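PDB 1SH7: extracellular subtilisin-like serine proteinase from Vibrio sp. PA-44, which probably cleaves proteins as a secreted, calcium-dependent serine endopeptidase of the subtilisin family, adapted to work in the cold. Local coordinates for residues Y34-G39 with V94-C99; V174-T179 with V195-P200; S182-S187 with K257-R262. All coordinates share one frame; numbering follows the deposited sequence.

Interaction 1 (Y34-G39 with V94-C99)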
ATOM      1  N   TYR A  34       4.694  -5.679  -5.837  1.00 10.42           N
ATOM      2  CA  TYR A  34       5.822  -6.224  -5.100  1.00 10.51           C
ATOM      3  C   TYR A  34       5.657  -5.845  -3.635  1.00 10.62           C
ATOM      4  O   TYR A  34       5.647  -4.662  -3.306  1.00 10.85           O
ATOM      5  CB  TYR A  34       7.133  -5.687  -5.677  1.00 10.90           C
ATOM      6  CG  TYR A  34       7.382  -6.213  -7.046  1.00 11.03           C
ATOM      7  CD1 TYR A  34       8.066  -7.424  -7.241  1.00 12.51           C
ATOM      8  CD2 TYR A  34       6.887  -5.553  -8.149  1.00  9.52           C
ATOM      9  CE1 TYR A  34       8.249  -7.938  -8.509  1.00 12.34           C
ATOM     10  CE2 TYR A  34       7.060  -6.069  -9.440  1.00 12.29           C
ATOM     11  CZ  TYR A  34       7.738  -7.266  -9.601  1.00 12.96           C
ATOM     12  OH  TYR A  34       7.915  -7.779 -10.869  1.00 14.46           O
ATOM     13  N   VAL A  35       5.496  -6.848  -2.773  1.00 10.14           N
ATOM     14  CA  VAL A  35       5.195  -6.633  -1.366  1.00 10.22           C
ATOM     15  C   VAL A  35       6.452  -6.826  -0.562  1.00  9.85           C
ATOM     16  O   VAL A  35       6.938  -7.955  -0.428  1.00 10.06           O
ATOM     17  CB  VAL A  35       4.065  -7.568  -0.933  1.00  9.81           C
ATOM     18  CG1 VAL A  35       3.737  -7.407   0.527  1.00  8.99           C
ATOM     19  CG2 VAL A  35       2.867  -7.340  -1.835  1.00 11.78           C
ATOM     20  N   ILE A  36       7.027  -5.707  -0.100  1.00  9.75           N
ATOM     21  CA  ILE A  36       8.319  -5.703   0.580  1.00  9.75           C
ATOM     22  C   ILE A  36       7.980  -5.707   2.061  1.00 10.42           C
ATOM     23  O   ILE A  36       7.581  -4.708   2.622  1.00  9.01           O
ATOM     24  CB  ILE A  36       9.167  -4.469   0.170  1.00  9.74           C
ATOM     25  CG1 ILE A  36       9.412  -4.467  -1.362  1.00 12.33           C
ATOM     26  CG2 ILE A  36      10.472  -4.417   0.946  1.00 10.33           C
ATOM     27  CD1 ILE A  36       9.995  -3.151  -1.921  1.00 13.42           C
ATOM     28  N   ASP A  37       8.116  -6.858   2.684  1.00  9.93           N
ATOM     29  CA  ASP A  37       7.505  -7.061   3.985  1.00 11.46           C
ATOM     30  C   ASP A  37       8.030  -8.350   4.645  1.00 11.70           C
ATOM     31  O   ASP A  37       9.185  -8.720   4.422  1.00 10.32           O
ATOM     32  CB  ASP A  37       5.981  -7.082   3.811  1.00 10.82           C
ATOM     33  CG  ASP A  37       5.253  -6.490   4.979  1.00 13.56           C
ATOM     34  OD1 ASP A  37       5.359  -7.068   6.087  1.00 11.32           O
ATOM     35  OD2 ASP A  37       4.489  -5.505   4.865  1.00 12.39           O
ATOM     36  N   THR A  38       7.176  -9.030   5.430  1.00 11.65           N
ATOM     37  CA  THR A  38       7.558 -10.251   6.131  1.00 11.50           C
ATOM     38  C   THR A  38       7.423 -11.506   5.291  1.00 11.28           C
ATOM     39  O   THR A  38       7.546 -12.622   5.801  1.00 12.62           O
ATOM     40  CB  THR A  38       6.677 -10.435   7.426  1.00 11.98           C
ATOM     41  OG1 THR A  38       5.303 -10.593   7.042  1.00  9.17           O
ATOM     42  CG2 THR A  38       6.691  -9.223   8.310  1.00 10.99           C
ATOM     43  N   GLY A  39       7.129 -11.338   4.010  1.00 11.08           N
ATOM     44  CA  GLY A  39       6.822 -12.427   3.130  1.00  9.98           C
ATOM     45  C   GLY A  39       5.343 -12.431   2.801  1.00 10.70           C
ATOM     46  O   GLY A  39       4.586 -11.591   3.293  1.00 10.34           O
ATOM     47  N   VAL A  94       8.564 -10.146  -1.405  1.00 11.36           N
ATOM     48  CA  VAL A  94       9.967  -9.733  -1.216  1.00 12.28           C
ATOM     49  C   VAL A  94      10.215  -9.650   0.278  1.00 11.46           C
ATOM     50  O   VAL A  94       9.911  -8.658   0.939  1.00 12.28           O
ATOM     51  CB  VAL A  94      10.276  -8.394  -1.921  1.00 12.04           C
ATOM     52  CG1 VAL A  94      11.756  -8.050  -1.839  1.00 14.21           C
ATOM     53  CG2 VAL A  94       9.834  -8.452  -3.380  1.00 13.56           C
ATOM     54  N   ARG A  95      10.669 -10.749   0.836  1.00 11.52           N
ATOM     55  CA  ARG A  95      10.777 -10.864   2.271  1.00 11.20           C
ATOM     56  C   ARG A  95      12.043 -10.186   2.826  1.00 11.42           C
ATOM     57  O   ARG A  95      13.174 -10.658   2.612  1.00 10.99           O
ATOM     58  CB  ARG A  95      10.692 -12.327   2.682  1.00 11.98           C
ATOM     59  CG  ARG A  95      10.818 -12.559   4.197  1.00 10.26           C
ATOM     60  CD  ARG A  95      10.542 -13.991   4.574  1.00 14.91           C
ATOM     61  NE  ARG A  95      10.497 -14.135   6.024  1.00 13.31           N
ATOM     62  CZ  ARG A  95      11.395 -14.731   6.794  1.00 12.27           C
ATOM     63  NH1 ARG A  95      11.195 -14.744   8.100  1.00 11.90           N
ATOM     64  NH2 ARG A  95      12.443 -15.359   6.317  1.00 15.15           N
ATOM     65  N   VAL A  96      11.844  -9.086   3.552  1.00 11.04           N
ATOM     66  CA  VAL A  96      12.950  -8.367   4.173  1.00 11.49           C
ATOM     67  C   VAL A  96      12.817  -8.213   5.690  1.00 12.29           C
ATOM     68  O   VAL A  96      13.715  -7.630   6.312  1.00 11.22           O
ATOM     69  CB  VAL A  96      13.158  -6.956   3.561  1.00 11.85           C
ATOM     70  CG1 VAL A  96      13.470  -7.056   2.036  1.00 14.12           C
ATOM     71  CG2 VAL A  96      11.930  -6.045   3.812  1.00 11.58           C
ATOM     72  N   LEU A  97      11.705  -8.713   6.248  1.00 12.29           N
ATOM     73  CA  LEU A  97      11.440  -8.680   7.686  1.00 13.45           C
ATOM     74  C   LEU A  97      11.207 -10.103   8.212  1.00 14.07           C
ATOM     75  O   LEU A  97      10.491 -10.928   7.574  1.00 12.48           O
ATOM     76  CB  LEU A  97      10.213  -7.813   7.979  1.00 14.38           C
ATOM     77  CG  LEU A  97      10.167  -6.391   7.412  1.00 13.38           C
ATOM     78  CD1 LEU A  97       8.794  -5.819   7.665  1.00 14.52           C
ATOM     79  CD2 LEU A  97      11.230  -5.494   8.056  1.00 15.14           C
ATOM     80  N   SER A  98      11.814 -10.376   9.374  1.00 14.99           N
ATOM     81  CA  SER A  98      11.800 -11.688  10.051  1.00 15.85           C
ATOM     82  C   SER A  98      10.426 -12.141  10.539  1.00 16.14           C
ATOM     83  O   SER A  98       9.464 -11.398  10.420  1.00 17.30           O
ATOM     84  CB  SER A  98      12.751 -11.668  11.254  1.00 16.54           C
ATOM     85  OG  SER A  98      12.202 -10.939  12.336  1.00 18.15           O
ATOM     86  N   CYS A  99      10.333 -13.345  11.112  1.00 15.56           N
ATOM     87  CA  CYS A  99       9.045 -13.830  11.605  1.00 15.88           C
ATOM     88  C   CYS A  99       8.516 -12.903  12.723  1.00 15.56           C
ATOM     89  O   CYS A  99       7.304 -12.790  12.924  1.00 14.79           O
ATOM     90  CB  CYS A  99       9.137 -15.233  12.171  1.00 16.19           C
ATOM     91  SG  CYS A  99       9.817 -16.502  11.120  1.00 16.20           S
TER
HETATM   92  O   HOH W   1       8.497 -13.237   8.204  1.00 14.82           O
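Ile36 and Val94 lie side by side on one face of the sheet, pointing the same way, with Ile36 CG1 4.1 Å from Val94 CB. The other branch of Ile36 serves a different neighbour: chi1 of -59° sets CG1 beside the backbone N and CG2 anti to it, where CG2 slants across Val96 and meets its CG2 at 3.6 Å. Branched aliphatic chains suit this face, which helix 105-118 covers through Val108 and Val115. The backbones form a parallel pair, Val94 N bonding to Val35 O and Asp37 N to Val94 O. These are neighbouring strands of the parallel sheet of the subtilase alpha/beta fold, and Asp37, the predicted charge-relay aspartate, ends its strand with its side chain against His70, the predicted charge-relay histidine. Its carbonyl is gripped twice: Val96 N approaches nearly head-on at 2.8 Å, whereas Leu97 N comes from above the carbonyl plane at 3.1 Å. Leu97 CB touches Thr38 CG2 at 3.8 Å, the two side chains slanting past each other. Arg95, extended from CG to NE, runs alongside Thr38 O, which lies at the guanidinium edge, bonded weakly to NE at 3.3 Å; a water joins both atoms to Leu97 O. Arg95 NH2 bonds to Asp56 and Asp59.

Interaction 2 (V174-T179 with V195-P200). With CA (calcium ion), chain C.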
ATOM      1  N   VAL A 174       4.996   7.735  -2.431  1.00 11.98           N
ATOM      2  CA  VAL A 174       3.646   8.059  -2.047  1.00 10.82           C
ATOM      3  C   VAL A 174       3.456   7.532  -0.645  1.00 10.04           C
ATOM      4  O   VAL A 174       3.389   6.312  -0.434  1.00  9.50           O
ATOM      5  CB  VAL A 174       2.613   7.425  -2.985  1.00 10.09           C
ATOM      6  CG1 VAL A 174       1.221   7.843  -2.560  1.00  9.69           C
ATOM      7  CG2 VAL A 174       2.875   7.804  -4.467  1.00 12.36           C
ATOM      8  N   THR A 175       3.400   8.465   0.309  1.00 10.36           N
ATOM      9  CA  THR A 175       3.444   8.194   1.743  1.00 10.40           C
ATOM     10  C   THR A 175       2.024   8.306   2.304  1.00 10.54           C
ATOM     11  O   THR A 175       1.333   9.312   2.102  1.00 11.25           O
ATOM     12  CB  THR A 175       4.358   9.216   2.410  1.00 10.51           C
ATOM     13  OG1 THR A 175       5.685   9.115   1.850  1.00 10.21           O
ATOM     14  CG2 THR A 175       4.522   8.943   3.932  1.00 12.14           C
ATOM     15  N   VAL A 176       1.595   7.275   3.004  1.00  9.76           N
ATOM     16  CA  VAL A 176       0.190   7.058   3.288  1.00  9.59           C
ATOM     17  C   VAL A 176      -0.103   7.062   4.769  1.00  9.06           C
ATOM     18  O   VAL A 176       0.437   6.245   5.516  1.00  9.15           O
ATOM     19  CB  VAL A 176      -0.266   5.681   2.739  1.00  9.63           C
ATOM     20  CG1 VAL A 176      -1.802   5.519   2.950  1.00  9.42           C
ATOM     21  CG2 VAL A 176       0.135   5.528   1.287  1.00  8.86           C
ATOM     22  N   GLY A 177      -0.942   8.003   5.196  1.00  8.69           N
ATOM     23  CA  GLY A 177      -1.538   7.995   6.523  1.00  8.65           C
ATOM     24  C   GLY A 177      -2.830   7.199   6.581  1.00  9.21           C
ATOM     25  O   GLY A 177      -3.393   6.767   5.556  1.00  9.19           O
ATOM     26  N   SER A 178      -3.313   6.996   7.796  1.00  9.82           N
ATOM     27  CA  SER A 178      -4.410   6.050   8.080  1.00  9.38           C
ATOM     28  C   SER A 178      -5.642   6.765   8.579  1.00  9.06           C
ATOM     29  O   SER A 178      -5.525   7.683   9.393  1.00  9.93           O
ATOM     30  CB  SER A 178      -3.985   5.086   9.168  1.00  9.35           C
ATOM     31  OG  SER A 178      -5.036   4.206   9.495  1.00  9.97           O
ATOM     32  N   THR A 179      -6.808   6.334   8.116  1.00  9.35           N
ATOM     33  CA  THR A 179      -8.088   6.793   8.670  1.00  9.43           C
ATOM     34  C   THR A 179      -8.980   5.646   9.176  1.00  9.88           C
ATOM     35  O   THR A 179      -8.745   4.457   8.903  1.00  8.56           O
ATOM     36  CB  THR A 179      -8.919   7.548   7.603  1.00  9.41           C
ATOM     37  OG1 THR A 179      -9.077   6.718   6.432  1.00 11.55           O
ATOM     38  CG2 THR A 179      -8.260   8.820   7.180  1.00 10.99           C
ATOM     39  N   VAL A 195       3.404  13.333   4.247  1.00 11.99           N
ATOM     40  CA  VAL A 195       2.290  12.415   3.992  1.00 10.86           C
ATOM     41  C   VAL A 195       1.529  12.924   2.755  1.00 11.22           C
ATOM     42  O   VAL A 195       1.078  14.052   2.747  1.00 11.51           O
ATOM     43  CB  VAL A 195       1.301  12.383   5.191  1.00 10.97           C
ATOM     44  CG1 VAL A 195       0.066  11.558   4.873  1.00  7.76           C
ATOM     45  CG2 VAL A 195       1.999  11.906   6.465  1.00 11.63           C
ATOM     46  N   ASP A 196       1.386  12.087   1.730  1.00 10.12           N
ATOM     47  CA  ASP A 196       0.770  12.488   0.476  1.00 11.07           C
ATOM     48  C   ASP A 196      -0.741  12.372   0.488  1.00 10.86           C
ATOM     49  O   ASP A 196      -1.407  13.160  -0.153  1.00 10.19           O
ATOM     50  CB  ASP A 196       1.287  11.637  -0.674  1.00 11.23           C
ATOM     51  CG  ASP A 196       2.767  11.855  -0.955  1.00 11.47           C
ATOM     52  OD1 ASP A 196       3.125  12.842  -1.631  1.00 13.73           O
ATOM     53  OD2 ASP A 196       3.638  11.089  -0.559  1.00  9.63           O
ATOM     54  N   LEU A 197      -1.258  11.380   1.205  1.00 10.89           N
ATOM     55  CA  LEU A 197      -2.715  11.156   1.322  1.00 10.54           C
ATOM     56  C   LEU A 197      -3.022  10.139   2.412  1.00 10.37           C
ATOM     57  O   LEU A 197      -2.114   9.459   2.901  1.00 11.16           O
ATOM     58  CB  LEU A 197      -3.338  10.706  -0.020  1.00 10.95           C
ATOM     59  CG  LEU A 197      -3.231   9.230  -0.439  1.00 10.64           C
ATOM     60  CD1 LEU A 197      -4.008   8.904  -1.700  1.00 11.26           C
ATOM     61  CD2 LEU A 197      -1.765   8.879  -0.644  1.00 10.86           C
ATOM     62  N   PHE A 198      -4.303  10.049   2.772  1.00 10.34           N
ATOM     63  CA  PHE A 198      -4.816   9.112   3.750  1.00  9.60           C
ATOM     64  C   PHE A 198      -5.521   7.968   3.021  1.00  9.43           C
ATOM     65  O   PHE A 198      -6.092   8.153   1.945  1.00  9.52           O
ATOM     66  CB  PHE A 198      -5.855   9.802   4.670  1.00  9.79           C
ATOM     67  CG  PHE A 198      -5.245  10.785   5.643  1.00 11.03           C
ATOM     68  CD1 PHE A 198      -5.228  12.157   5.368  1.00 10.87           C
ATOM     69  CD2 PHE A 198      -4.672  10.344   6.816  1.00 11.64           C
ATOM     70  CE1 PHE A 198      -4.644  13.046   6.236  1.00 11.92           C
ATOM     71  CE2 PHE A 198      -4.078  11.256   7.690  1.00 10.36           C
ATOM     72  CZ  PHE A 198      -4.073  12.600   7.396  1.00 12.47           C
ATOM     73  N   ALA A 199      -5.550   6.796   3.642  1.00  8.66           N
ATOM     74  CA  ALA A 199      -6.381   5.695   3.163  1.00  8.21           C
ATOM     75  C   ALA A 199      -6.867   4.884   4.388  1.00  9.57           C
ATOM     76  O   ALA A 199      -6.314   5.028   5.473  1.00  9.22           O
ATOM     77  CB  ALA A 199      -5.548   4.807   2.216  1.00  7.58           C
ATOM     78  N   PRO A 200      -7.884   4.027   4.219  1.00  9.77           N
ATOM     79  CA  PRO A 200      -8.346   3.163   5.309  1.00  9.49           C
ATOM     80  C   PRO A 200      -7.246   2.338   5.992  1.00  9.16           C
ATOM     81  O   PRO A 200      -6.548   1.554   5.333  1.00  8.31           O
ATOM     82  CB  PRO A 200      -9.368   2.257   4.609  1.00 10.62           C
ATOM     83  CG  PRO A 200      -9.935   3.122   3.527  1.00  9.97           C
ATOM     84  CD  PRO A 200      -8.685   3.833   2.997  1.00  9.90           C
TER
HETATM   85 CA    CA C1290       5.473  12.118  -1.636  1.00 10.63          CA
HETATM   86  O   HOH W   2       6.730  11.076   0.201  1.00 10.71           O
HETATM   87  O   HOH W   3       4.879  12.240  -3.890  1.00 18.18           O
HETATM   88  O   HOH W   4       5.938  14.546  -2.227  1.00 13.44           O
HETATM   89  O   HOH W   5       5.138  13.428   0.325  1.00 11.80           O
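Asp196 reaches across to Thr175 with both its backbone and its carboxylate, at the start of the parallel pairing between strand 174-179 and strand 197-200, the latter an edge strand of the seven-stranded subtilase sheet. Thr175 N gives its hydrogen to the anti lone pair of Asp196 OD2 at 2.8 Å in a fairly straight bond (165°), and Asp196 N returns one to Thr175 O. That carbonyl also takes a weak, longer bond from Leu197 N. An aspartate suits the place because its short side chain lets one carboxylate serve a backbone N-H and a metal together: OD1 and OD2 both bind the calcium ion, at 2.5 Å and 2.4 Å. Four waters and the carbonyls of Pro171 and Gly173 complete the site. One of those waters donates to Thr175 OG1, which is also hydrogen-bonded to Ala168 O.

Beyond the calcium the backbone bonds run in regular parallel order: Gly177 N to Leu197 O, Ala199 N to Gly177 O, and Thr179 N to Ala199 O. Gly177, having no side chain, lets the Phe198 ring come close, Phe198 CD2 lying 3.7 Å from Gly177 C. On the other face, Val176 CG1 meets Ala199 CB at 3.9 Å under helix 219-236. Thr179 crosses Phe198 at about a right angle, its CG2 resting 3.6 Å from Phe198 CB.

Interaction 3 (S182-S187 with K257-R262)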
ATOM      1  N   SER A 182     -15.156   6.443  10.266  1.00  9.99           N
ATOM      2  CA  SER A 182     -15.792   7.724  10.563  1.00  9.63           C
ATOM      3  C   SER A 182     -15.127   8.920   9.887  1.00  8.83           C
ATOM      4  O   SER A 182     -15.454  10.056  10.173  1.00  9.29           O
ATOM      5  CB  SER A 182     -15.837   7.939  12.069  1.00  9.48           C
ATOM      6  OG  SER A 182     -14.561   8.272  12.574  1.00 10.38           O
ATOM      7  N   ASP A 183     -14.192   8.646   8.991  1.00  8.35           N
ATOM      8  CA  ASP A 183     -13.363   9.652   8.340  1.00  9.29           C
ATOM      9  C   ASP A 183     -12.437  10.455   9.243  1.00  9.55           C
ATOM     10  O   ASP A 183     -11.905  11.456   8.827  1.00  8.30           O
ATOM     11  CB  ASP A 183     -14.209  10.570   7.446  1.00  9.30           C
ATOM     12  CG  ASP A 183     -14.487   9.946   6.077  1.00 10.90           C
ATOM     13  OD1 ASP A 183     -13.914   8.858   5.772  1.00  9.06           O
ATOM     14  OD2 ASP A 183     -15.265  10.480   5.241  1.00  9.92           O
ATOM     15  N   SER A 184     -12.203  10.005  10.477  1.00  9.80           N
ATOM     16  CA  SER A 184     -11.129  10.615  11.260  1.00 10.71           C
ATOM     17  C   SER A 184      -9.794  10.033  10.850  1.00 10.74           C
ATOM     18  O   SER A 184      -9.705   8.855  10.531  1.00 10.57           O
ATOM     19  CB  SER A 184     -11.321  10.387  12.764  1.00 11.20           C
ATOM     20  OG  SER A 184     -10.239  10.972  13.514  1.00 11.65           O
ATOM     21  N   ARG A 185      -8.752  10.853  10.881  1.00 10.38           N
ATOM     22  CA  ARG A 185      -7.406  10.327  10.987  1.00 10.96           C
ATOM     23  C   ARG A 185      -7.366   9.344  12.153  1.00 10.78           C
ATOM     24  O   ARG A 185      -7.902   9.653  13.192  1.00 10.56           O
ATOM     25  CB  ARG A 185      -6.423  11.475  11.282  1.00 10.77           C
ATOM     26  CG  ARG A 185      -4.959  11.047  11.415  1.00 11.63           C
ATOM     27  CD  ARG A 185      -3.964  12.136  11.860  1.00 11.98           C
ATOM     28  NE  ARG A 185      -4.219  12.618  13.228  1.00 12.24           N
ATOM     29  CZ  ARG A 185      -3.570  12.254  14.334  1.00 12.09           C
ATOM     30  NH1 ARG A 185      -2.559  11.393  14.305  1.00 10.48           N
ATOM     31  NH2 ARG A 185      -3.945  12.779  15.495  1.00 15.39           N
ATOM     32  N   SER A 186      -6.773   8.163  11.973  1.00 10.57           N
ATOM     33  CA  SER A 186      -6.573   7.216  13.088  1.00 10.82           C
ATOM     34  C   SER A 186      -5.681   7.896  14.095  1.00 10.62           C
ATOM     35  O   SER A 186      -4.703   8.567  13.709  1.00  9.83           O
ATOM     36  CB  SER A 186      -5.914   5.925  12.597  1.00 10.87           C
ATOM     37  OG  SER A 186      -6.652   5.385  11.513  1.00 10.97           O
ATOM     38  N   SER A 187      -5.989   7.724  15.378  1.00  9.65           N
ATOM     39  CA  SER A 187      -5.255   8.457  16.426  1.00 10.85           C
ATOM     40  C   SER A 187      -3.773   8.159  16.472  1.00 10.98           C
ATOM     41  O   SER A 187      -3.018   8.970  17.020  1.00 11.72           O
ATOM     42  CB  SER A 187      -5.848   8.214  17.811  1.00  9.43           C
ATOM     43  OG  SER A 187      -5.943   6.861  18.081  1.00 12.47           O
ATOM     44  N   LYS A 257     -12.453  15.569   3.279  1.00 11.10           N
ATOM     45  CA  LYS A 257     -13.346  14.596   3.959  1.00 11.18           C
ATOM     46  C   LYS A 257     -12.883  14.170   5.361  1.00 11.40           C
ATOM     47  O   LYS A 257     -13.697  13.685   6.185  1.00 10.82           O
ATOM     48  CB  LYS A 257     -13.540  13.332   3.119  1.00 10.44           C
ATOM     49  CG  LYS A 257     -13.795  13.599   1.674  1.00 12.13           C
ATOM     50  CD  LYS A 257     -15.069  14.379   1.470  1.00 13.18           C
ATOM     51  CE  LYS A 257     -15.297  14.556  -0.001  1.00 12.52           C
ATOM     52  NZ  LYS A 257     -16.515  15.396  -0.302  1.00 11.19           N
ATOM     53  N   VAL A 258     -11.594  14.331   5.627  1.00 10.08           N
ATOM     54  CA  VAL A 258     -10.950  13.744   6.801  1.00 10.54           C
ATOM     55  C   VAL A 258     -10.921  14.750   7.945  1.00 10.72           C
ATOM     56  O   VAL A 258     -10.661  15.915   7.709  1.00 11.68           O
ATOM     57  CB  VAL A 258      -9.490  13.284   6.446  1.00 10.36           C
ATOM     58  CG1 VAL A 258      -8.776  12.634   7.690  1.00  9.45           C
ATOM     59  CG2 VAL A 258      -9.479  12.355   5.246  1.00  9.94           C
ATOM     60  N   SER A 259     -11.200  14.294   9.174  1.00 11.78           N
ATOM     61  CA  SER A 259     -11.077  15.114  10.384  1.00 11.60           C
ATOM     62  C   SER A 259      -9.772  14.822  11.132  1.00 12.30           C
ATOM     63  O   SER A 259      -9.178  13.739  11.017  1.00 11.87           O
ATOM     64  CB  SER A 259     -12.277  14.921  11.325  1.00 11.30           C
ATOM     65  OG  SER A 259     -12.448  13.562  11.645  1.00 13.18           O
ATOM     66  N   ASP A 260      -9.299  15.814  11.884  1.00 11.96           N
ATOM     67  CA  ASP A 260      -8.042  15.708  12.637  1.00 11.84           C
ATOM     68  C   ASP A 260      -6.779  15.409  11.783  1.00 12.47           C
ATOM     69  O   ASP A 260      -5.931  14.587  12.140  1.00 11.95           O
ATOM     70  CB  ASP A 260      -8.198  14.707  13.781  1.00 12.19           C
ATOM     71  CG  ASP A 260      -7.105  14.842  14.807  1.00 12.62           C
ATOM     72  OD1 ASP A 260      -6.677  13.816  15.380  1.00 11.61           O
ATOM     73  OD2 ASP A 260      -6.585  15.957  15.070  1.00 12.75           O
ATOM     74  N   THR A 261      -6.638  16.139  10.673  1.00 12.30           N
ATOM     75  CA  THR A 261      -5.523  15.970   9.753  1.00 13.01           C
ATOM     76  C   THR A 261      -4.225  16.542  10.297  1.00 15.17           C
ATOM     77  O   THR A 261      -3.133  16.185   9.839  1.00 15.27           O
ATOM     78  CB  THR A 261      -5.835  16.657   8.434  1.00 13.38           C
ATOM     79  OG1 THR A 261      -6.290  18.001   8.670  1.00 12.53           O
ATOM     80  CG2 THR A 261      -7.036  15.953   7.726  1.00 13.05           C
ATOM     81  N   ARG A 262      -4.330  17.493  11.216  1.00 16.37           N
ATOM     82  CA  ARG A 262      -3.160  17.865  12.020  1.00 18.30           C
ATOM     83  C   ARG A 262      -1.995  18.355  11.153  1.00 18.15           C
ATOM     84  O   ARG A 262      -0.852  17.937  11.378  1.00 21.24           O
ATOM     85  CB  ARG A 262      -2.645  16.612  12.712  1.00 18.72           C
ATOM     86  CG  ARG A 262      -2.999  16.418  14.067  1.00 21.67           C
ATOM     87  CD  ARG A 262      -1.934  15.625  14.750  1.00 24.14           C
ATOM     88  NE  ARG A 262      -0.817  16.499  15.112  1.00 25.31           N
ATOM     89  CZ  ARG A 262      -0.132  16.407  16.251  1.00 27.57           C
ATOM     90  NH1 ARG A 262      -0.413  15.470  17.146  1.00 29.57           N
ATOM     91  NH2 ARG A 262       0.852  17.249  16.487  1.00 27.63           N
TER
HETATM   92  O   HOH W   6     -14.575  12.605  10.725  1.00 15.13           O
HETATM   93  O   HOH W   7     -16.352  12.777   5.609  1.00 11.18           O
HETATM   94  O   HOH W   8      -7.136  11.169  15.381  1.00 12.04           O
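The guanidinium of Arg185 has Arg262 CD over one face, 3.5 Å from the plane and displaced toward NH2, while Asp260 O sits at its edge. The Arg262 guanidinium stands at 90° to it and makes a cation-pi contact with Trp191, leaving the alkyl CD over Arg185. Arg185 NE donates to Asp260 O at 2.8 Å, almost in line with the C=O bond and close to the guanidinium plane. NH2 makes a salt bridge with Asp260 OD1 at 2.9 Å, meeting the oxygen from above the carboxylate plane. A bend at chi3 (65°) brings NE and NH2 round to Asp260, so that one residue is held side-on through its backbone and its carboxylate. NH1 bonds to Ser189 and Asn159.

These are two partly buried loops of the subtilase fold, one between strands 174-179 and 197-200 of the main sheet, the other linking the short antiparallel strands 254-255 and 267-268. A single backbone bridge joins them: Ser259 N bonds to Asp183 O, and Arg185 N to Ser259 O in a nearly straight bond (172°). Val258 CG1 lies 3.7 Å from Arg185 N, and its side chain also touches Leu268. Ser184 CA and Ser259 CA are 4.6 Å apart, consistent with small residues at both positions; Ser259 OG lies 3.3 Å from Ser184 CA. A water joins Asp183 OD2 to Lys257 O; that carboxylate also pairs with Arg10, and Lys257 NZ with Asn15.

How the interactions relate
Interactions 1 and 2 belong to the same parallel sheet but stand on opposite sides of the chain's centre, about 21 Å apart between centres. Interaction 1 holds Asp37, the predicted charge-relay aspartate, whose side chain is about 7 Å from the bound phenylmethanesulfonic acid; the side chain of Ser178 in interaction 2 is about 8 Å from the same ligand. Interaction 3 touches interaction 2 directly: Ser178 OG and Ser186 OG are 2.8 Å apart, probably hydrogen-bonded, and Arg185 CG packs 3.8 Å from Phe198 CE2. Its loop 182-187 lies on the connection from one strand of interaction 2 to the other. From interaction 1 it stays about 17 Å away at the nearest atoms.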